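Local coordinates for protein endonuclease II (Enterobacteria phage t4, PDB 2WSH) that nicks and cleaves cytosine-containing double-stranded DNA in a sequence-specific, magnesium-dependent way, degrading host DNA so that its nucleotides can be reused for phage DNA synthesis, at residues K19-E24 / K32-P37; K39-Y44 / C104-M109; I46-E51 / S95-Y100. The protein carries 1 engineered substitution. All blocks are in the same frame, centred on the assembly; numbering follows the deposited sequence. Where two conformers were deposited one is given.

Interaction 1 of 3, residues K19-E24 / K32-P37; sequences KYTELE and KQLSIP
K32 opens the contact by giving its backbone N-H to E24 O, a bond of 3.1 Å between N and O that lies almost in line with the carbonyl. The return link is indirect: a water accepts from E24 N and donates to K32 O, so the two residues are tied twice where the two backbones come closest. The extended K32 chain runs beside E24, with 4.2 Å between K32 CD and E24 CG. The charged ends remain apart, K32 NZ 4.6 Å from E24 OE2. L34 points its CB toward strand 18-23, and its CD2 lies 3.9 Å from L23 CD2; the same methyl also lies near T21 OG1. I36 comes next and spreads its branches over two residues. With CG1 between the backbone N and the carbonyl carbon (chi1 48°), CD1 reaches the tyrosine end, 3.6 Å from Y20 CE2, while CG2 turns to T21 CB and OG1. P37 closes the run with its carbonyl: Y20 OH donates to P37 O over 2.7 Å, arriving at 154° to the C=O and 19° off the carbonyl plane. Y20 and T21 form a classic beta bulge opposite F99 in the neighbouring strand, and helix 61-73 touches both Y20 and L34. The antiparallel-running loop 32-37 is thus fixed at one end by a backbone bond with a water bridge and at the other by a tyrosine hydroxyl, with aliphatic packing between them and no regular strand pairing.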
loop_
_atom_site.group_PDB
_atom_site.type_symbol
_atom_site.label_atom_id
_atom_site.label_comp_id
_atom_site.label_asym_id
_atom_site.label_seq_id
_atom_site.Cartn_x
_atom_site.Cartn_y
_atom_site.Cartn_z
ATOM N N LYS A 19 -16.663 14.427 -15.846
ATOM C CA LYS A 19 -18.076 14.767 -15.744
ATOM C C LYS A 19 -18.934 13.520 -15.852
ATOM O O LYS A 19 -18.802 12.736 -16.791
ATOM C CB LYS A 19 -18.491 15.782 -16.808
ATOM C CG LYS A 19 -19.998 15.943 -16.910
ATOM C CD LYS A 19 -20.391 17.244 -17.583
ATOM C CE LYS A 19 -21.902 17.356 -17.679
ATOM N NZ LYS A 19 -22.336 18.641 -18.291
ATOM N N TYR A 20 -19.816 13.343 -14.878
ATOM C CA TYR A 20 -20.644 12.155 -14.812
ATOM C C TYR A 20 -22.022 12.444 -15.381
ATOM O O TYR A 20 -22.486 11.746 -16.276
ATOM C CB TYR A 20 -20.744 11.662 -13.369
ATOM C CG TYR A 20 -21.610 10.435 -13.192
ATOM C CD1 TYR A 20 -21.234 9.208 -13.723
ATOM C CD2 TYR A 20 -22.801 10.503 -12.484
ATOM C CE1 TYR A 20 -22.029 8.084 -13.559
ATOM C CE2 TYR A 20 -23.599 9.389 -12.316
ATOM C CZ TYR A 20 -23.209 8.183 -12.851
ATOM O OH TYR A 20 -24.008 7.077 -12.674
ATOM N N THR A 21 -22.679 13.475 -14.865
ATOM C CA THR A 21 -23.979 13.864 -15.395
ATOM C C THR A 21 -24.351 15.293 -15.034
ATOM O O THR A 21 -23.665 15.958 -14.256
ATOM C CB THR A 21 -25.107 12.915 -14.927
ATOM O OG1 THR A 21 -26.300 13.183 -15.675
ATOM C CG2 THR A 21 -25.397 13.109 -13.444
ATOM N N GLU A 22 -25.448 15.755 -15.619
ATOM C CA GLU A 22 -25.970 17.085 -15.362
ATOM C C GLU A 22 -27.435 16.939 -14.982
ATOM O O GLU A 22 -28.115 16.038 -15.469
ATOM C CB GLU A 22 -25.819 17.948 -16.615
ATOM C CG GLU A 22 -26.450 19.326 -16.535
ATOM C CD GLU A 22 -26.025 20.218 -17.689
ATOM O OE1 GLU A 22 -24.985 19.926 -18.312
ATOM O OE2 GLU A 22 -26.724 21.215 -17.970
ATOM N N LEU A 23 -27.916 17.800 -14.091
ATOM C CA LEU A 23 -29.328 17.788 -13.726
ATOM C C LEU A 23 -30.062 18.902 -14.462
ATOM O O LEU A 23 -29.519 19.988 -14.653
ATOM C CB LEU A 23 -29.505 17.946 -12.215
ATOM C CG LEU A 23 -28.924 16.839 -11.337
ATOM C CD1 LEU A 23 -29.305 17.068 -9.888
ATOM C CD2 LEU A 23 -29.406 15.477 -11.807
ATOM N N GLU A 24 -31.295 18.632 -14.875
ATOM C CA GLU A 24 -32.070 19.614 -15.621
ATOM C C GLU A 24 -33.572 19.476 -15.392
ATOM O O GLU A 24 -34.112 18.369 -15.374
ATOM C CB GLU A 24 -31.737 19.530 -17.113
ATOM C CG GLU A 24 -31.601 18.111 -17.642
ATOM C CD GLU A 24 -30.736 18.038 -18.887
ATOM O OE1 GLU A 24 -30.066 19.044 -19.205
ATOM O OE2 GLU A 24 -30.724 16.975 -19.544
ATOM N N LYS A 32 -35.540 15.671 -14.967
ATOM C CA LYS A 32 -35.633 14.575 -15.927
ATOM C C LYS A 32 -34.865 13.357 -15.436
ATOM O O LYS A 32 -33.952 13.479 -14.620
ATOM C CB LYS A 32 -35.099 15.007 -17.296
ATOM C CG LYS A 32 -35.757 16.254 -17.868
ATOM C CD LYS A 32 -35.215 16.563 -19.254
ATOM C CE LYS A 32 -35.571 17.974 -19.694
ATOM N NZ LYS A 32 -34.883 18.334 -20.967
ATOM N N GLN A 33 -35.244 12.182 -15.931
ATOM C CA GLN A 33 -34.568 10.943 -15.562
ATOM C C GLN A 33 -33.128 10.925 -16.058
ATOM O O GLN A 33 -32.758 11.673 -16.962
ATOM C CB GLN A 33 -35.322 9.729 -16.109
ATOM C CG GLN A 33 -36.597 9.403 -15.358
ATOM C CD GLN A 33 -37.446 8.374 -16.075
ATOM O OE1 GLN A 33 -37.042 7.222 -16.238
ATOM N NE2 GLN A 33 -38.633 8.784 -16.506
ATOM N N LEU A 34 -32.320 10.059 -15.460
ATOM C CA LEU A 34 -30.908 9.986 -15.790
ATOM C C LEU A 34 -30.561 8.658 -16.446
ATOM O O LEU A 34 -30.691 7.597 -15.832
ATOM C CB LEU A 34 -30.064 10.173 -14.531
ATOM C CG LEU A 34 -30.411 11.379 -13.660
ATOM C CD1 LEU A 34 -29.596 11.353 -12.382
ATOM C CD2 LEU A 34 -30.194 12.682 -14.421
ATOM N N SER A 35 -30.127 8.722 -17.700
ATOM C CA SER A 35 -29.606 7.545 -18.376
ATOM C C SER A 35 -28.088 7.573 -18.264
ATOM O O SER A 35 -27.409 8.278 -19.012
ATOM C CB SER A 35 -30.049 7.512 -19.840
ATOM O OG SER A 35 -30.005 6.191 -20.355
ATOM N N ILE A 36 -27.564 6.814 -17.310
ATOM C CA ILE A 36 -26.140 6.832 -17.008
ATOM C C ILE A 36 -25.680 5.465 -16.519
ATOM O O ILE A 36 -26.404 4.789 -15.787
ATOM C CB ILE A 36 -25.824 7.878 -15.924
ATOM C CG1 ILE A 36 -26.805 7.737 -14.758
ATOM C CG2 ILE A 36 -25.887 9.286 -16.499
ATOM C CD1 ILE A 36 -26.810 8.916 -13.809
ATOM N N PRO A 37 -24.475 5.048 -16.929
ATOM C CA PRO A 37 -23.912 3.794 -16.421
ATOM C C PRO A 37 -23.558 3.983 -14.957
ATOM O O PRO A 37 -23.472 5.118 -14.491
ATOM C CB PRO A 37 -22.632 3.619 -17.247
ATOM C CG PRO A 37 -22.738 4.595 -18.382
ATOM C CD PRO A 37 -23.563 5.724 -17.863
HETATM O O HOH W 1 -31.815 15.547 -14.965
#

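Interaction 2 of 3, residues K39-Y44 / C104-M109; sequences KYNVIY and CFNLSM. With PO4 (phosphate ion), chain E.
N41 reaches across to the 104-109 segment with both its backbone and its side chain. From CB, which points toward that segment, CG is carried anti to the backbone N (chi1 -159°), and the amide ends beside N106: N41 CG lies 4.1 Å from N106 ND2, and N41 OD1 comes to 3.1 Å from the same nitrogen. The two amide planes are only 13° apart, and the side chains meet obliquely. N41 OD1 also lies 3.6 Å from F105 O. On the backbone, N41 O accepts the N-H of C104 in its carbonyl plane, with 3.1 Å between O and N and an N-H...O angle of 147°. N41 and V42 form a G1 bulge opposite T58, where the chain enters strand 42-48 of the GIY-YIG catalytic domain; V42 to Y44 are the first half of the family motif, VIY here, and Y54 opens the YIG half. Beyond the single C104 N to N41 O bond, strand 97-111 parts from strand 42-48. There N106 to M109 pair antiparallel with a strand of a second subunit, so the sheet runs on across the interface with that subunit, and F105 meets F105 of a fourth subunit ring against ring. C104 SG touches I43 CG1 at 3.8 Å; helix 121-132 covers the pair through the engineered A125 on I43 and I121 and E124 on C104. Next to I43, Y44 leads to a phosphate ion, probably from the crystallisation liquor. Its hydroxyl donates to the ion's O4, which lies at the ring edge and in its plane, over a very short 2.5 Å between Y44 OH and O4. Y54, R64 and K83 also bind the phosphate, and Y68 OH bonds to Y44 OH.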
loop_
_atom_site.group_PDB
_atom_site.type_symbol
_atom_site.label_atom_id
_atom_site.label_comp_id
_atom_site.label_asym_id
_atom_site.label_seq_id
_atom_site.Cartn_x
_atom_site.Cartn_y
_atom_site.Cartn_z
ATOM N N LYS A 39 -21.216 3.838 -11.441
ATOM C CA LYS A 39 -19.850 4.186 -11.102
ATOM C C LYS A 39 -19.721 4.018 -9.595
ATOM O O LYS A 39 -20.479 4.614 -8.833
ATOM C CB LYS A 39 -19.538 5.618 -11.540
ATOM C CG LYS A 39 -18.055 5.912 -11.700
ATOM C CD LYS A 39 -17.822 7.006 -12.725
ATOM C CE LYS A 39 -17.778 6.447 -14.142
ATOM N NZ LYS A 39 -16.453 5.835 -14.460
ATOM N N TYR A 40 -18.776 3.185 -9.171
ATOM C CA TYR A 40 -18.675 2.799 -7.771
ATOM C C TYR A 40 -17.390 3.304 -7.131
ATOM O O TYR A 40 -16.373 3.467 -7.804
ATOM C CB TYR A 40 -18.743 1.276 -7.638
ATOM C CG TYR A 40 -19.870 0.637 -8.417
ATOM C CD1 TYR A 40 -21.134 0.495 -7.860
ATOM C CD2 TYR A 40 -19.669 0.174 -9.712
ATOM C CE1 TYR A 40 -22.170 -0.090 -8.571
ATOM C CE2 TYR A 40 -20.699 -0.412 -10.431
ATOM C CZ TYR A 40 -21.945 -0.543 -9.855
ATOM O OH TYR A 40 -22.969 -1.123 -10.569
ATOM N N ASN A 41 -17.449 3.553 -5.827
ATOM C CA ASN A 41 -16.254 3.859 -5.048
ATOM C C ASN A 41 -15.529 5.113 -5.537
ATOM O O ASN A 41 -14.368 5.051 -5.937
ATOM C CB ASN A 41 -15.307 2.658 -5.074
ATOM C CG ASN A 41 -14.321 2.663 -3.926
ATOM O OD1 ASN A 41 -13.266 2.033 -4.000
ATOM N ND2 ASN A 41 -14.658 3.373 -2.853
ATOM N N VAL A 42 -16.211 6.253 -5.503
ATOM C CA VAL A 42 -15.634 7.480 -6.039
ATOM C C VAL A 42 -15.784 8.677 -5.110
ATOM O O VAL A 42 -16.647 8.706 -4.228
ATOM C CB VAL A 42 -16.289 7.875 -7.381
ATOM C CG1 VAL A 42 -16.072 6.792 -8.429
ATOM C CG2 VAL A 42 -17.771 8.147 -7.177
ATOM N N ILE A 43 -14.928 9.666 -5.328
ATOM C CA ILE A 43 -15.152 11.002 -4.810
ATOM C C ILE A 43 -15.989 11.704 -5.859
ATOM O O ILE A 43 -15.672 11.653 -7.047
ATOM C CB ILE A 43 -13.834 11.768 -4.633
ATOM C CG1 ILE A 43 -13.003 11.145 -3.511
ATOM C CG2 ILE A 43 -14.100 13.249 -4.367
ATOM C CD1 ILE A 43 -13.704 11.136 -2.166
ATOM N N TYR A 44 -17.082 12.328 -5.443
ATOM C CA TYR A 44 -17.868 13.088 -6.399
ATOM C C TYR A 44 -17.868 14.569 -6.074
ATOM O O TYR A 44 -17.659 14.968 -4.932
ATOM C CB TYR A 44 -19.283 12.521 -6.562
ATOM C CG TYR A 44 -20.239 12.737 -5.409
ATOM C CD1 TYR A 44 -21.096 13.830 -5.392
ATOM C CD2 TYR A 44 -20.319 11.825 -4.365
ATOM C CE1 TYR A 44 -21.994 14.022 -4.360
ATOM C CE2 TYR A 44 -21.213 12.012 -3.321
ATOM C CZ TYR A 44 -22.047 13.112 -3.330
ATOM O OH TYR A 44 -22.941 13.309 -2.309
ATOM N N CYS A 104 -11.762 6.200 -7.282
ATOM C CA CYS A 104 -10.841 5.769 -6.238
ATOM C C CYS A 104 -10.769 4.244 -6.215
ATOM O O CYS A 104 -11.466 3.574 -6.973
ATOM C CB CYS A 104 -11.267 6.317 -4.874
ATOM S SG CYS A 104 -11.012 8.109 -4.662
ATOM N N PHE A 105 -9.932 3.697 -5.342
ATOM C CA PHE A 105 -9.701 2.259 -5.325
ATOM C C PHE A 105 -9.577 1.734 -3.903
ATOM O O PHE A 105 -9.839 2.452 -2.937
ATOM C CB PHE A 105 -8.430 1.930 -6.106
ATOM C CG PHE A 105 -7.213 2.629 -5.585
ATOM C CD1 PHE A 105 -6.317 1.968 -4.763
ATOM C CD2 PHE A 105 -6.978 3.957 -5.895
ATOM C CE1 PHE A 105 -5.203 2.612 -4.273
ATOM C CE2 PHE A 105 -5.865 4.606 -5.409
ATOM C CZ PHE A 105 -4.977 3.932 -4.595
ATOM N N ASN A 106 -9.171 0.477 -3.778
ATOM C CA ASN A 106 -9.005 -0.141 -2.470
ATOM C C ASN A 106 -7.597 -0.669 -2.229
ATOM O O ASN A 106 -6.929 -1.135 -3.149
ATOM C CB ASN A 106 -10.037 -1.251 -2.278
ATOM C CG ASN A 106 -11.443 -0.709 -2.128
ATOM O OD1 ASN A 106 -11.840 -0.272 -1.049
ATOM N ND2 ASN A 106 -12.203 -0.731 -3.215
ATOM N N LEU A 107 -7.149 -0.576 -0.983
ATOM C CA LEU A 107 -5.853 -1.106 -0.592
ATOM C C LEU A 107 -6.041 -2.114 0.532
ATOM O O LEU A 107 -6.795 -1.876 1.476
ATOM C CB LEU A 107 -4.925 0.024 -0.146
ATOM C CG LEU A 107 -4.495 0.985 -1.254
ATOM C CD1 LEU A 107 -3.907 2.260 -0.666
ATOM C CD2 LEU A 107 -3.495 0.305 -2.167
ATOM N N SER A 108 -5.362 -3.247 0.418
ATOM C CA SER A 108 -5.473 -4.297 1.414
ATOM C C SER A 108 -4.106 -4.790 1.837
ATOM O O SER A 108 -3.162 -4.802 1.050
ATOM C CB SER A 108 -6.303 -5.465 0.886
ATOM O OG SER A 108 -7.685 -5.157 0.937
HETATM N N MSE A 109 -4.014 -5.192 3.097
HETATM C CA MSE A 109 -2.794 -5.757 3.639
HETATM C C MSE A 109 -3.175 -7.005 4.407
HETATM O O MSE A 109 -4.157 -7.006 5.146
HETATM C CB MSE A 109 -2.118 -4.752 4.565
HETATM C CG MSE A 109 -1.084 -5.343 5.490
HETATM SE SE MSE A 109 -0.579 -4.033 6.846
HETATM C CE MSE A 109 0.331 -5.239 8.080
HETATM P P PO4 E . -23.335 12.097 0.949
HETATM O O1 PO4 E . -22.156 13.038 0.930
HETATM O O2 PO4 E . -22.951 10.807 1.638
HETATM O O3 PO4 E . -24.514 12.715 1.666
HETATM O O4 PO4 E . -23.711 11.827 -0.486
#

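Interaction 3 of 3, residues I46-E51 / S95-Y100; sequences IAINDE and SKVEFY
Backbone hydrogen bonds join the hydrogen-bonded pair A47-E98 in both directions: A47 N to E98 O and E98 N to A47 O, each 2.8 Å long. Two residues on, N49 N donates to K96 O, and the N49 side chain answers, its OD1 taking K96 N at 3.1 Å with the donor 33° out of the amide carbonyl plane. N49 ND2 makes a weak bond to S95 OG. These pairings set strand 42-48 antiparallel to strand 97-111 within the central sheet of the GIY-YIG domain, and a type I' turn from I48 to E51 leads directly into strand 51-58. Apolar contacts fill the face bearing the non-hydrogen-bonded pairs I46-F99 and I48-V97. I46 and F99 lie side by side, I46 CG1 3.4 Å from F99 CE1, and I48 CD1 rests 3.5 Å from V97 CG2. On the other face A47 CB lies 4.3 Å from Y100 CE2. Charged groups gather beyond A47: the K96 chain bends at chi3 (-43°), and in the D50 conformer given, K96 NZ forms a salt bridge with D50 OD1 (2.8 Å), from the syn side but 33° out of the carboxylate plane. In that conformer the lysine probably offsets the closeness of D50 OD1 and E98 OE1, while E98 OE2 is held by K19.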
loop_
_atom_site.group_PDB
_atom_site.type_symbol
_atom_site.label_atom_id
_atom_site.label_comp_id
_atom_site.label_asym_id
_atom_site.label_seq_id
_atom_site.Cartn_x
_atom_site.Cartn_y
_atom_site.Cartn_z
ATOM N N ILE A 46 -19.964 18.281 -6.785
ATOM C CA ILE A 46 -21.111 18.996 -7.304
ATOM C C ILE A 46 -20.649 20.376 -7.726
ATOM O O ILE A 46 -19.964 21.062 -6.965
ATOM C CB ILE A 46 -22.224 19.121 -6.251
ATOM C CG1 ILE A 46 -22.609 17.739 -5.727
ATOM C CG2 ILE A 46 -23.438 19.838 -6.837
ATOM C CD1 ILE A 46 -23.801 17.752 -4.792
ATOM N N ALA A 47 -21.012 20.767 -8.946
ATOM C CA ALA A 47 -20.629 22.067 -9.488
ATOM C C ALA A 47 -21.856 22.852 -9.916
ATOM O O ALA A 47 -22.750 22.317 -10.569
ATOM C CB ALA A 47 -19.679 21.897 -10.669
ATOM N N ILE A 48 -21.891 24.121 -9.527
ATOM C CA ILE A 48 -22.982 25.019 -9.877
ATOM C C ILE A 48 -22.399 26.176 -10.681
ATOM O O ILE A 48 -21.551 26.920 -10.187
ATOM C CB ILE A 48 -23.684 25.575 -8.618
ATOM C CG1 ILE A 48 -24.110 24.438 -7.683
ATOM C CG2 ILE A 48 -24.892 26.409 -9.006
ATOM C CD1 ILE A 48 -25.206 23.551 -8.245
ATOM N N ASN A 49 -22.846 26.314 -11.922
ATOM C CA ASN A 49 -22.264 27.294 -12.824
ATOM C C ASN A 49 -20.746 27.121 -12.902
ATOM O O ASN A 49 -19.992 28.094 -12.873
ATOM C CB ASN A 49 -22.656 28.707 -12.393
ATOM C CG ASN A 49 -24.163 28.902 -12.372
ATOM O OD1 ASN A 49 -24.881 28.329 -13.193
ATOM N ND2 ASN A 49 -24.649 29.703 -11.432
ATOM N N ASP A 50 -20.315 25.862 -12.963
ATOM C CA ASP A 50 -18.903 25.509 -13.108
ATOM C C ASP A 50 -18.074 25.713 -11.839
ATOM O O ASP A 50 -16.851 25.599 -11.871
ATOM C CB ASP A 50 -18.274 26.283 -14.271
ATOM C CG ASP A 50 -18.949 25.991 -15.595
ATOM O OD1 ASP A 50 -19.122 24.799 -15.924
ATOM O OD2 ASP A 50 -19.305 26.954 -16.305
ATOM N N GLU A 51 -18.735 26.005 -10.723
ATOM C CA GLU A 51 -18.025 26.292 -9.483
ATOM C C GLU A 51 -18.285 25.205 -8.447
ATOM O O GLU A 51 -19.431 24.833 -8.193
ATOM C CB GLU A 51 -18.388 27.680 -8.953
ATOM C CG GLU A 51 -18.049 28.795 -9.937
ATOM C CD GLU A 51 -18.326 30.184 -9.391
ATOM O OE1 GLU A 51 -18.125 30.404 -8.178
ATOM O OE2 GLU A 51 -18.740 31.057 -10.183
ATOM N N SER A 95 -29.700 27.868 -12.739
ATOM C CA SER A 95 -28.271 27.579 -12.797
ATOM C C SER A 95 -27.986 26.194 -13.367
ATOM O O SER A 95 -28.877 25.349 -13.445
ATOM C CB SER A 95 -27.652 27.703 -11.406
ATOM O OG SER A 95 -27.775 29.027 -10.918
ATOM N N LYS A 96 -26.736 25.973 -13.766
ATOM C CA LYS A 96 -26.309 24.673 -14.271
ATOM C C LYS A 96 -25.766 23.822 -13.128
ATOM O O LYS A 96 -24.911 24.277 -12.375
ATOM C CB LYS A 96 -25.223 24.846 -15.331
ATOM C CG LYS A 96 -24.907 23.571 -16.098
ATOM C CD LYS A 96 -23.464 23.552 -16.569
ATOM C CE LYS A 96 -23.043 24.900 -17.127
ATOM N NZ LYS A 96 -21.566 24.983 -17.328
ATOM N N VAL A 97 -26.255 22.591 -13.008
ATOM C CA VAL A 97 -25.866 21.713 -11.905
ATOM C C VAL A 97 -25.208 20.441 -12.423
ATOM O O VAL A 97 -25.858 19.612 -13.066
ATOM C CB VAL A 97 -27.081 21.312 -11.041
ATOM C CG1 VAL A 97 -26.653 20.354 -9.932
ATOM C CG2 VAL A 97 -27.766 22.544 -10.467
ATOM N N GLU A 98 -23.922 20.282 -12.128
ATOM C CA GLU A 98 -23.154 19.163 -12.656
ATOM C C GLU A 98 -22.538 18.302 -11.563
ATOM O O GLU A 98 -22.157 18.796 -10.502
ATOM C CB GLU A 98 -22.045 19.673 -13.581
ATOM C CG GLU A 98 -22.551 20.425 -14.799
ATOM C CD GLU A 98 -21.425 21.051 -15.598
ATOM O OE1 GLU A 98 -20.679 21.878 -15.032
ATOM O OE2 GLU A 98 -21.288 20.719 -16.794
ATOM N N PHE A 99 -22.452 17.007 -11.835
ATOM C CA PHE A 99 -21.740 16.078 -10.976
ATOM C C PHE A 99 -20.512 15.546 -11.700
ATOM O O PHE A 99 -20.604 15.102 -12.845
ATOM C CB PHE A 99 -22.649 14.910 -10.592
ATOM C CG PHE A 99 -23.714 15.273 -9.606
ATOM C CD1 PHE A 99 -23.534 15.030 -8.257
ATOM C CD2 PHE A 99 -24.895 15.862 -10.025
ATOM C CE1 PHE A 99 -24.515 15.363 -7.341
ATOM C CE2 PHE A 99 -25.875 16.202 -9.114
ATOM C CZ PHE A 99 -25.684 15.952 -7.771
ATOM N N TYR A 100 -19.367 15.602 -11.028
ATOM C CA TYR A 100 -18.138 14.995 -11.523
ATOM C C TYR A 100 -17.757 13.826 -10.625
ATOM O O TYR A 100 -18.121 13.792 -9.452
ATOM C CB TYR A 100 -17.000 16.012 -11.521
ATOM C CG TYR A 100 -17.090 17.064 -12.601
ATOM C CD1 TYR A 100 -16.197 17.067 -13.668
ATOM C CD2 TYR A 100 -18.057 18.059 -12.552
ATOM C CE1 TYR A 100 -16.268 18.031 -14.657
ATOM C CE2 TYR A 100 -18.137 19.026 -13.538
ATOM C CZ TYR A 100 -17.240 19.007 -14.587
ATOM O OH TYR A 100 -17.313 19.966 -15.570
HETATM O O HOH W 2 -22.032 23.581 -13.187
#

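How the interactions relate
Strand 97-111 connects the three contacts. Interactions 2 and 3, centred about 23 Å apart on opposite sides of the chain's centre, both involve strands 42-48 and 97-111, paired in interaction 3 and parting in interaction 2; Y44 bridges them, its CB 3.4 Å from Y100 O. Interaction 1, centred about 12 Å from interaction 3, belongs to strand 18-23 on the other edge of strand 97-111, where K19 NZ forms a salt bridge of 2.8 Å with E98 OE2. It also meets interaction 2, Y20 CE1 touching K39 CB at 4.0 Å. The phosphate is bound by Y44, Y54, R64 and K83, a cluster consistent with the family's active-site surface, while segment 104-109 extends into the tetramer interface.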